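Local coordinates for protein novel Thermotoga maritima enzyme TM1112 (Thermotoga maritima, PDB 1O5U) that is of unknown function but adopts the cupin fold of the DUF861 (EutQ-like) family and is probably an enzyme, at residues K32-E37 and K96-F101; V40-W45 and R87-E92; I55-V60 and I72-L77. All blocks are in the same frame, centred on the assembly; numbering follows the deposited sequence.

Contact 1: K32-E37 and K96-F101; sequences KWPIWE and KHYNLF
Trp36 and Lys96 pair as antiparallel neighbours through two backbone bonds, Trp36 N to Lys96 O at 2.9 Å and Lys96 N to Trp36 O. A third runs from Tyr98 N to Pro34 O, reaching past the regular strand, which begins at Ile35. The fourth bond uses a side chain: His97 ND1 donates to Trp33 O over 2.6 Å. Since a carbonyl can only accept, ND1 carries the proton; the bond, in the plane of the imidazole though tilted from that of the carbonyl, holds the ring's rotation. In the five-stranded sheet of this cupin barrel, 35-38 is an outermost strand, and 93-100 joins it to strand 51-55. Three CH-pi contacts follow. Asn99 CB sits 3.5 Å from the centroid of the Trp33 six-membered ring, only 9° off its normal, and the Asn99 amide stacks on the indole with planes 20° apart. Trp33 CG stands anti to its carbonyl carbon (chi1 -66°), which carries the indole across to strand 93-100. An alanine at Trp33 would keep the carbonyl that grips His97 but is likely to leave Asn99 without its stacking surface and free to turn. Pro34 CG rests over the Tyr98 ring, 3.8 Å from its centroid, and Ile35 CG1 covers one face of His97, 3.3 Å from CE1. On the face opposite Ile35 and His97, which Tyr98 shares, Lys96 CE comes slantwise to Trp36 CE3 at 3.5 Å; the NZ of this lysine is covalently linked to an unidentified ligand. One water bridges Ile35 O and Tyr98 OH.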
loop_
_atom_site.group_PDB
_atom_site.type_symbol
_atom_site.label_atom_id
_atom_site.label_comp_id
_atom_site.label_asym_id
_atom_site.label_seq_id
_atom_site.Cartn_x
_atom_site.Cartn_y
_atom_site.Cartn_z
ATOM N N LYS A 32 -12.166 -9.763 0.652
ATOM C CA LYS A 32 -13.247 -9.256 -0.176
ATOM C C LYS A 32 -12.953 -7.932 -0.875
ATOM O O LYS A 32 -13.783 -7.462 -1.629
ATOM C CB LYS A 32 -14.509 -9.114 0.665
ATOM C CG LYS A 32 -14.918 -10.442 1.278
ATOM C CD LYS A 32 -16.178 -10.330 2.045
ATOM C CE LYS A 32 -16.720 -11.694 2.412
ATOM N NZ LYS A 32 -17.921 -11.641 3.326
ATOM N N TRP A 33 -11.816 -7.316 -0.577
ATOM C CA TRP A 33 -11.456 -6.071 -1.185
ATOM C C TRP A 33 -10.964 -6.348 -2.596
ATOM O O TRP A 33 -10.308 -7.378 -2.811
ATOM C CB TRP A 33 -10.340 -5.405 -0.410
ATOM C CG TRP A 33 -10.664 -4.940 1.005
ATOM C CD1 TRP A 33 -11.832 -4.970 1.641
ATOM C CD2 TRP A 33 -9.726 -4.327 1.900
ATOM N NE1 TRP A 33 -11.706 -4.452 2.916
ATOM C CE2 TRP A 33 -10.409 -4.050 3.099
ATOM C CE3 TRP A 33 -8.363 -4.036 1.816
ATOM C CZ2 TRP A 33 -9.788 -3.432 4.195
ATOM C CZ3 TRP A 33 -7.742 -3.394 2.890
ATOM C CH2 TRP A 33 -8.449 -3.134 4.070
ATOM N N PRO A 34 -11.149 -5.416 -3.530
ATOM C CA PRO A 34 -10.547 -5.569 -4.872
ATOM C C PRO A 34 -9.037 -5.764 -4.855
ATOM O O PRO A 34 -8.359 -5.327 -3.905
ATOM C CB PRO A 34 -10.871 -4.237 -5.564
ATOM C CG PRO A 34 -11.206 -3.293 -4.442
ATOM C CD PRO A 34 -11.840 -4.118 -3.386
ATOM N N ILE A 35 -8.520 -6.345 -5.934
ATOM C CA ILE A 35 -7.113 -6.676 -6.067
ATOM C C ILE A 35 -6.524 -5.803 -7.163
ATOM O O ILE A 35 -7.136 -5.612 -8.219
ATOM C CB ILE A 35 -6.932 -8.182 -6.377
ATOM C CG1 ILE A 35 -7.293 -9.035 -5.141
ATOM C CG2 ILE A 35 -5.438 -8.454 -6.700
ATOM C CD1 ILE A 35 -7.431 -10.561 -5.417
ATOM N N TRP A 36 -5.319 -5.312 -6.911
ATOM C CA TRP A 36 -4.522 -4.505 -7.831
ATOM C C TRP A 36 -3.120 -5.123 -7.909
ATOM O O TRP A 36 -2.558 -5.585 -6.908
ATOM C CB TRP A 36 -4.407 -3.097 -7.317
ATOM C CG TRP A 36 -3.604 -2.132 -8.143
ATOM C CD1 TRP A 36 -4.055 -1.374 -9.146
ATOM C CD2 TRP A 36 -2.260 -1.725 -7.904
ATOM N NE1 TRP A 36 -3.057 -0.546 -9.603
ATOM C CE2 TRP A 36 -1.937 -0.755 -8.859
ATOM C CE3 TRP A 36 -1.284 -2.103 -6.994
ATOM C CZ2 TRP A 36 -0.714 -0.140 -8.904
ATOM C CZ3 TRP A 36 -0.056 -1.511 -7.054
ATOM C CH2 TRP A 36 0.220 -0.527 -8.009
ATOM N N GLU A 37 -2.573 -5.162 -9.114
ATOM C CA GLU A 37 -1.228 -5.666 -9.329
ATOM C C GLU A 37 -0.442 -4.692 -10.190
ATOM O O GLU A 37 -1.001 -4.031 -11.069
ATOM C CB GLU A 37 -1.320 -6.983 -10.108
ATOM C CG GLU A 37 -1.912 -8.107 -9.340
ATOM C CD GLU A 37 -1.798 -9.423 -10.121
ATOM O OE1 GLU A 37 -0.705 -10.000 -10.188
ATOM O OE2 GLU A 37 -2.801 -9.847 -10.675
ATOM N N LYS A 96 -1.959 -6.704 -4.339
ATOM C CA LYS A 96 -2.539 -6.237 -3.080
ATOM C C LYS A 96 -4.039 -6.200 -3.136
ATOM O O LYS A 96 -4.646 -6.084 -4.240
ATOM C CB LYS A 96 -1.999 -4.845 -2.741
ATOM C CG LYS A 96 -2.435 -3.785 -3.642
ATOM C CD LYS A 96 -1.685 -2.472 -3.421
ATOM C CE LYS A 96 -2.573 -1.306 -3.838
ATOM N NZ LYS A 96 -2.038 -0.032 -3.240
ATOM N N HIS A 97 -4.644 -6.328 -1.955
ATOM C CA HIS A 97 -6.063 -5.970 -1.726
ATOM C C HIS A 97 -6.103 -4.493 -1.300
ATOM O O HIS A 97 -5.213 -4.051 -0.544
ATOM C CB HIS A 97 -6.671 -6.856 -0.615
ATOM C CG HIS A 97 -7.024 -8.244 -1.060
ATOM N ND1 HIS A 97 -8.180 -8.523 -1.758
ATOM C CD2 HIS A 97 -6.398 -9.434 -0.874
ATOM C CE1 HIS A 97 -8.229 -9.818 -2.037
ATOM N NE2 HIS A 97 -7.162 -10.401 -1.500
ATOM N N TYR A 98 -7.107 -3.728 -1.757
ATOM C CA TYR A 98 -7.169 -2.297 -1.437
ATOM C C TYR A 98 -8.581 -1.840 -1.167
ATOM O O TYR A 98 -9.534 -2.374 -1.720
ATOM C CB TYR A 98 -6.483 -1.424 -2.510
ATOM C CG TYR A 98 -7.265 -1.340 -3.779
ATOM C CD1 TYR A 98 -8.229 -0.349 -3.974
ATOM C CD2 TYR A 98 -7.111 -2.291 -4.763
ATOM C CE1 TYR A 98 -8.988 -0.313 -5.164
ATOM C CE2 TYR A 98 -7.839 -2.250 -5.928
ATOM C CZ TYR A 98 -8.771 -1.285 -6.137
ATOM O OH TYR A 98 -9.506 -1.308 -7.331
ATOM N N ASN A 99 -8.706 -0.867 -0.264
ATOM C CA ASN A 99 -10.008 -0.329 0.172
ATOM C C ASN A 99 -9.872 1.171 0.200
ATOM O O ASN A 99 -9.018 1.683 0.881
ATOM C CB ASN A 99 -10.389 -0.854 1.572
ATOM C CG ASN A 99 -11.787 -0.469 1.998
ATOM O OD1 ASN A 99 -12.778 -0.737 1.278
ATOM N ND2 ASN A 99 -11.900 0.163 3.181
ATOM N N LEU A 100 -10.672 1.857 -0.609
ATOM C CA LEU A 100 -10.724 3.324 -0.616
ATOM C C LEU A 100 -11.728 3.745 0.423
ATOM O O LEU A 100 -12.759 3.104 0.552
ATOM C CB LEU A 100 -11.156 3.825 -1.995
ATOM C CG LEU A 100 -10.334 3.323 -3.176
ATOM C CD1 LEU A 100 -10.872 3.932 -4.450
ATOM C CD2 LEU A 100 -8.889 3.676 -2.978
ATOM N N PHE A 101 -11.443 4.800 1.179
ATOM C CA PHE A 101 -12.383 5.234 2.196
ATOM C C PHE A 101 -12.225 6.715 2.519
ATOM O O PHE A 101 -13.043 7.300 3.246
ATOM C CB PHE A 101 -12.262 4.340 3.447
ATOM C CG PHE A 101 -10.993 4.559 4.256
ATOM C CD1 PHE A 101 -10.992 5.420 5.343
ATOM C CD2 PHE A 101 -9.815 3.883 3.942
ATOM C CE1 PHE A 101 -9.857 5.619 6.100
ATOM C CE2 PHE A 101 -8.674 4.082 4.701
ATOM C CZ PHE A 101 -8.685 4.945 5.774
ATOM O OXT PHE A 101 -11.317 7.369 2.018
HETATM O O HOH W 1 -8.657 -3.367 -9.084
#

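Contact 2: V40-W45 and R87-E92; sequences VSEFDW and RWKVLE
Phe43 and Trp88 form the central hydrogen-bonded pair of two antiparallel strands whose axes approach to 4.5 Å at 161°; both their bonds are well formed, with Trp88 N to Phe43 O at 2.8 Å, whereas near the strand ends Ser41 N to Val90 O is weak. On one face, Phe43 and Trp88 run together in one direction. Trp88 CB stands over the Phe43 ring, 3.5 Å from CZ, while the two ring systems are nearly parallel but too far offset to stack. Phe43 CG lies between its backbone N and carbonyl carbon (chi1 57°), which brings the phenyl ring over its cross-strand neighbour; Val90 CG2 adds a contact at 4.0 Å to Phe43 CE2. Trp36 packs on this same face. The opposite face is charged. Arg87, extended to NE, is held by two carboxylates: NE donates to Glu42 OE2 at 3.1 Å and NH1 to Asp44 OD1 at 3.0 Å. Both acceptors lie close to the guanidinium plane, yet each is met from above its own carboxylate plane, steeply so at Asp44, and the Glu42 backbone lies over one guanidinium face. Lys89 runs past Glu42 without a direct salt bridge, and a water held by Glu42 OE1 links weakly to Lys89 NZ. Arg87, shared by Glu42 and Asp44, would probably favour their ionised forms, and the two bonds should keep its guanidinium from turning, so this edge of the four-stranded cupin sheet joins an aromatic inner face to an ionic outer one.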
loop_
_atom_site.group_PDB
_atom_site.type_symbol
_atom_site.label_atom_id
_atom_site.label_comp_id
_atom_site.label_asym_id
_atom_site.label_seq_id
_atom_site.Cartn_x
_atom_site.Cartn_y
_atom_site.Cartn_z
ATOM N N VAL A 40 7.267 -4.441 -12.095
ATOM C CA VAL A 40 8.396 -3.556 -11.755
ATOM C C VAL A 40 8.313 -2.275 -12.617
ATOM O O VAL A 40 8.190 -2.347 -13.845
ATOM C CB VAL A 40 9.738 -4.293 -11.963
ATOM C CG1 VAL A 40 10.938 -3.347 -11.940
ATOM C CG2 VAL A 40 9.846 -5.431 -10.946
ATOM N N SER A 41 8.402 -1.122 -11.967
ATOM C CA SER A 41 8.045 0.167 -12.521
ATOM C C SER A 41 8.288 1.264 -11.494
ATOM O O SER A 41 8.535 0.974 -10.315
ATOM C CB SER A 41 6.570 0.184 -12.946
ATOM O OG SER A 41 5.695 -0.060 -11.858
ATOM N N GLU A 42 8.182 2.513 -11.936
ATOM C CA GLU A 42 8.303 3.704 -11.058
ATOM C C GLU A 42 7.370 4.777 -11.569
ATOM O O GLU A 42 7.372 5.042 -12.764
ATOM C CB GLU A 42 9.750 4.226 -11.034
ATOM C CG GLU A 42 10.032 5.266 -9.931
ATOM C CD GLU A 42 11.524 5.541 -9.654
ATOM O OE1 GLU A 42 12.432 4.808 -10.174
ATOM O OE2 GLU A 42 11.795 6.483 -8.865
ATOM N N PHE A 43 6.542 5.351 -10.689
ATOM C CA PHE A 43 5.475 6.272 -11.118
ATOM C C PHE A 43 4.973 7.092 -9.953
ATOM O O PHE A 43 5.000 6.624 -8.802
ATOM C CB PHE A 43 4.295 5.497 -11.699
ATOM C CG PHE A 43 3.708 4.479 -10.755
ATOM C CD1 PHE A 43 2.719 4.809 -9.838
ATOM C CD2 PHE A 43 4.172 3.178 -10.755
ATOM C CE1 PHE A 43 2.208 3.845 -8.973
ATOM C CE2 PHE A 43 3.664 2.245 -9.891
ATOM C CZ PHE A 43 2.698 2.564 -9.011
ATOM N N ASP A 44 4.513 8.307 -10.263
ATOM C CA ASP A 44 3.907 9.190 -9.261
ATOM C C ASP A 44 2.477 8.752 -8.976
ATOM O O ASP A 44 1.806 8.246 -9.850
ATOM C CB ASP A 44 3.905 10.640 -9.731
ATOM C CG ASP A 44 5.289 11.257 -9.738
ATOM O OD1 ASP A 44 6.204 10.713 -9.100
ATOM O OD2 ASP A 44 5.537 12.315 -10.349
ATOM N N TRP A 45 2.029 8.917 -7.740
ATOM C CA TRP A 45 0.616 8.674 -7.388
ATOM C C TRP A 45 0.122 9.788 -6.489
ATOM O O TRP A 45 0.903 10.342 -5.701
ATOM C CB TRP A 45 0.446 7.327 -6.674
ATOM C CG TRP A 45 -0.963 6.883 -6.654
ATOM C CD1 TRP A 45 -1.819 6.892 -5.614
ATOM C CD2 TRP A 45 -1.698 6.395 -7.767
ATOM N NE1 TRP A 45 -3.061 6.442 -6.003
ATOM C CE2 TRP A 45 -3.003 6.128 -7.332
ATOM C CE3 TRP A 45 -1.379 6.163 -9.122
ATOM C CZ2 TRP A 45 -3.987 5.636 -8.182
ATOM C CZ3 TRP A 45 -2.368 5.700 -9.960
ATOM C CH2 TRP A 45 -3.641 5.439 -9.500
ATOM N N ARG A 87 5.845 8.976 -4.891
ATOM C CA ARG A 87 6.316 8.185 -6.017
ATOM C C ARG A 87 6.500 6.778 -5.525
ATOM O O ARG A 87 7.081 6.573 -4.464
ATOM C CB ARG A 87 7.634 8.730 -6.517
ATOM C CG ARG A 87 8.139 8.075 -7.800
ATOM C CD ARG A 87 9.031 9.001 -8.583
ATOM N NE ARG A 87 9.515 8.421 -9.836
ATOM C CZ ARG A 87 8.929 8.564 -11.033
ATOM N NH1 ARG A 87 7.824 9.258 -11.181
ATOM N NH2 ARG A 87 9.470 7.991 -12.096
ATOM N N TRP A 88 5.940 5.832 -6.269
ATOM C CA TRP A 88 6.120 4.412 -6.075
ATOM C C TRP A 88 7.258 3.880 -6.932
ATOM O O TRP A 88 7.324 4.166 -8.136
ATOM C CB TRP A 88 4.837 3.649 -6.471
ATOM C CG TRP A 88 3.768 3.591 -5.403
ATOM C CD1 TRP A 88 3.290 4.631 -4.686
ATOM C CD2 TRP A 88 3.048 2.436 -4.968
ATOM N NE1 TRP A 88 2.319 4.193 -3.812
ATOM C CE2 TRP A 88 2.143 2.851 -3.970
ATOM C CE3 TRP A 88 3.042 1.090 -5.342
ATOM C CZ2 TRP A 88 1.329 1.977 -3.316
ATOM C CZ3 TRP A 88 2.201 0.236 -4.707
ATOM C CH2 TRP A 88 1.358 0.666 -3.702
ATOM N N LYS A 89 8.142 3.091 -6.326
ATOM C CA LYS A 89 9.144 2.309 -7.073
ATOM C C LYS A 89 8.922 0.852 -6.762
ATOM O O LYS A 89 9.229 0.384 -5.642
ATOM C CB LYS A 89 10.564 2.713 -6.679
ATOM C CG LYS A 89 11.616 2.079 -7.585
ATOM C CD LYS A 89 12.984 2.629 -7.370
ATOM C CE LYS A 89 13.962 1.927 -8.312
ATOM N NZ LYS A 89 15.393 2.282 -8.044
ATOM N N VAL A 90 8.312 0.150 -7.701
ATOM C CA VAL A 90 7.941 -1.236 -7.501
ATOM C C VAL A 90 9.196 -2.079 -7.820
ATOM O O VAL A 90 9.663 -2.130 -8.944
ATOM C CB VAL A 90 6.802 -1.661 -8.421
ATOM C CG1 VAL A 90 6.568 -3.174 -8.288
ATOM C CG2 VAL A 90 5.497 -0.859 -8.173
ATOM N N LEU A 91 9.786 -2.682 -6.801
ATOM C CA LEU A 91 11.032 -3.421 -6.955
ATOM C C LEU A 91 10.786 -4.901 -7.239
ATOM O O LEU A 91 11.564 -5.545 -7.972
ATOM C CB LEU A 91 11.838 -3.293 -5.661
ATOM C CG LEU A 91 12.303 -1.882 -5.297
ATOM C CD1 LEU A 91 12.915 -1.907 -3.925
ATOM C CD2 LEU A 91 13.268 -1.313 -6.309
ATOM N N GLU A 92 9.754 -5.442 -6.605
ATOM C CA GLU A 92 9.257 -6.792 -6.914
ATOM C C GLU A 92 7.794 -6.682 -7.248
ATOM O O GLU A 92 7.051 -6.002 -6.531
ATOM C CB GLU A 92 9.484 -7.714 -5.725
ATOM C CG GLU A 92 10.963 -7.835 -5.361
ATOM C CD GLU A 92 11.184 -8.566 -4.064
ATOM O OE1 GLU A 92 10.222 -9.135 -3.506
ATOM O OE2 GLU A 92 12.348 -8.538 -3.608
HETATM O O HOH W 2 14.886 5.408 -9.051
#

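Contact 3: I55-V60 and I72-L77; sequences ILEGKV and IEKGDL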
loop_
_atom_site.group_PDB
_atom_site.type_symbol
_atom_site.label_atom_id
_atom_site.label_comp_id
_atom_site.label_asym_id
_atom_site.label_seq_id
_atom_site.Cartn_x
_atom_site.Cartn_y
_atom_site.Cartn_z
ATOM N N ILE A 55 -0.755 -6.136 1.389
ATOM C CA ILE A 55 0.186 -6.654 0.377
ATOM C C ILE A 55 0.280 -8.186 0.400
ATOM O O ILE A 55 0.738 -8.823 1.392
ATOM C CB ILE A 55 1.604 -6.015 0.529
ATOM C CG1 ILE A 55 1.567 -4.514 0.704
ATOM C CG2 ILE A 55 2.527 -6.388 -0.617
ATOM C CD1 ILE A 55 0.824 -3.762 -0.353
ATOM N N LEU A 56 -0.156 -8.786 -0.717
ATOM C CA LEU A 56 -0.087 -10.219 -0.889
ATOM C C LEU A 56 1.282 -10.669 -1.381
ATOM O O LEU A 56 1.774 -11.719 -1.000
ATOM C CB LEU A 56 -1.186 -10.691 -1.879
ATOM C CG LEU A 56 -2.636 -10.483 -1.417
ATOM C CD1 LEU A 56 -3.617 -10.886 -2.487
ATOM C CD2 LEU A 56 -2.890 -11.300 -0.157
ATOM N N GLU A 57 1.875 -9.881 -2.275
ATOM C CA GLU A 57 3.175 -10.150 -2.843
ATOM C C GLU A 57 3.831 -8.842 -3.214
ATOM O O GLU A 57 3.155 -7.886 -3.547
ATOM C CB GLU A 57 3.067 -10.978 -4.127
ATOM C CG GLU A 57 2.384 -12.325 -4.000
ATOM C CD GLU A 57 3.183 -13.344 -3.164
ATOM O OE1 GLU A 57 4.408 -13.196 -2.950
ATOM O OE2 GLU A 57 2.550 -14.326 -2.710
ATOM N N GLY A 58 5.158 -8.832 -3.186
ATOM C CA GLY A 58 5.903 -7.725 -3.760
ATOM C C GLY A 58 6.652 -6.868 -2.781
ATOM O O GLY A 58 6.732 -7.194 -1.592
ATOM N N LYS A 59 7.237 -5.824 -3.313
ATOM C CA LYS A 59 8.115 -4.923 -2.539
ATOM C C LYS A 59 8.127 -3.617 -3.281
ATOM O O LYS A 59 8.409 -3.578 -4.495
ATOM C CB LYS A 59 9.527 -5.443 -2.429
ATOM C CG LYS A 59 10.469 -4.496 -1.629
ATOM C CD LYS A 59 11.850 -5.004 -1.533
ATOM C CE LYS A 59 12.652 -4.144 -0.611
ATOM N NZ LYS A 59 14.109 -4.648 -0.487
ATOM N N VAL A 60 7.868 -2.532 -2.553
ATOM C CA VAL A 60 7.794 -1.202 -3.113
ATOM C C VAL A 60 8.509 -0.230 -2.204
ATOM O O VAL A 60 8.383 -0.355 -0.989
ATOM C CB VAL A 60 6.341 -0.718 -3.226
ATOM C CG1 VAL A 60 6.257 0.598 -3.973
ATOM C CG2 VAL A 60 5.496 -1.759 -3.935
ATOM N N ILE A 72 7.376 -1.026 1.628
ATOM C CA ILE A 72 6.241 -1.906 1.938
ATOM C C ILE A 72 6.432 -3.212 1.224
ATOM O O ILE A 72 6.974 -3.252 0.123
ATOM C CB ILE A 72 4.919 -1.269 1.576
ATOM C CG1 ILE A 72 4.902 -0.780 0.150
ATOM C CG2 ILE A 72 4.661 -0.072 2.478
ATOM C CD1 ILE A 72 3.556 -0.110 -0.255
ATOM N N GLU A 73 6.067 -4.278 1.890
ATOM C CA GLU A 73 6.329 -5.600 1.343
ATOM C C GLU A 73 5.301 -6.590 1.798
ATOM O O GLU A 73 4.364 -6.215 2.539
ATOM C CB GLU A 73 7.756 -6.034 1.608
ATOM C CG GLU A 73 8.143 -6.146 3.012
ATOM C CD GLU A 73 9.667 -6.140 3.222
ATOM O OE1 GLU A 73 10.560 -5.876 2.297
ATOM O OE2 GLU A 73 9.928 -6.409 4.374
ATOM N N LYS A 74 5.440 -7.847 1.330
ATOM C CA LYS A 74 4.413 -8.862 1.567
ATOM C C LYS A 74 4.062 -8.904 3.039
ATOM O O LYS A 74 4.939 -8.974 3.922
ATOM C CB LYS A 74 4.930 -10.234 1.077
ATOM C CG LYS A 74 4.004 -11.374 1.328
ATOM C CD LYS A 74 4.643 -12.655 0.747
ATOM C CE LYS A 74 3.735 -13.866 0.911
ATOM N NZ LYS A 74 4.507 -15.135 0.705
ATOM N N GLY A 75 2.779 -8.968 3.306
ATOM C CA GLY A 75 2.273 -9.098 4.688
ATOM C C GLY A 75 2.017 -7.808 5.389
ATOM O O GLY A 75 1.442 -7.802 6.472
ATOM N N ASP A 76 2.367 -6.684 4.769
ATOM C CA ASP A 76 2.080 -5.394 5.367
ATOM C C ASP A 76 0.668 -4.922 5.101
ATOM O O ASP A 76 0.163 -5.088 3.980
ATOM C CB ASP A 76 3.018 -4.318 4.788
ATOM C CG ASP A 76 4.446 -4.424 5.284
ATOM O OD1 ASP A 76 5.315 -3.768 4.650
ATOM O OD2 ASP A 76 4.758 -5.060 6.329
ATOM N N LEU A 77 0.105 -4.244 6.104
ATOM C CA LEU A 77 -1.134 -3.480 6.022
ATOM C C LEU A 77 -0.701 -2.029 6.045
ATOM O O LEU A 77 -0.112 -1.557 7.021
ATOM C CB LEU A 77 -2.007 -3.772 7.184
ATOM C CG LEU A 77 -3.410 -3.147 7.126
ATOM C CD1 LEU A 77 -4.276 -3.770 6.018
ATOM C CD2 LEU A 77 -4.060 -3.330 8.464
HETATM O O HOH W 3 8.128 -8.950 0.166
#
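Val60 and Ile72 make the tight end of this contact, bonded N to O in both directions at 2.9 Å, with Val60 CB packed 3.7 Å from Ile72 CG1. Ile55 closes the other end. Its N donates to Asp76 O almost straight (172°), its O receives Gly75 N at 2.8 Å, and its CB presses against Glu73 O at 3.4 Å. These bonds tie the end of one strand to the type II turn Glu73-Asp76, which Asp76 OD1 braces by accepting from Glu73 N, its OD2 being paired with Lys19. Gly75, at phi 90°, has backbone angles that a side chain would crowd against the preceding carbonyl. Between these ends, on the solvent side, the pairing is looser: Lys74 N reaches Gly58 O only by a weak bond, and a water bridges the same two atoms. The exposed, extended Lys74 chain runs beside Glu57; Lys74 CG lies 3.2 Å from Leu56 O, but Lys74 NZ stays 4.0 Å from Glu57 OE2, too far for a salt bridge. Lys59 and Glu73 are likewise merely alongside. The contact lies where hairpin 58-64/69-73 of one sheet passes into strands 51-55 and 77-80 of the other: Leu56 and Glu57 form a classic beta bulge facing Arg95 of strand 93-100, while Ile72 touches Ile17 of strand 16-18.

Contact 2 lies nearest the surface and contacts 1 and 3 are partly buried, although all three send side chains inward. Contact 1 belongs to the five-stranded sheet and contact 2 to the four-stranded one, and their aromatic faces meet between the sheets, with Trp36 CZ3 3.7 Å from Trp88 CZ3 and Lys96 NZ 3.5 Å from Trp88 CH2. Contact 3 shares the four-stranded sheet with contact 2, where Lys59 O probably accepts from Leu91 N and Glu92 N, but through Ile55 also touches the five-stranded one, and Leu56 meets His97 of contact 1. Chemistry follows place: CH-pi stacking at the edge in 32-37/96-101, a salt-bridge network outside in 40-45/87-92, and mostly backbone bonding around a turn in 55-60/72-77.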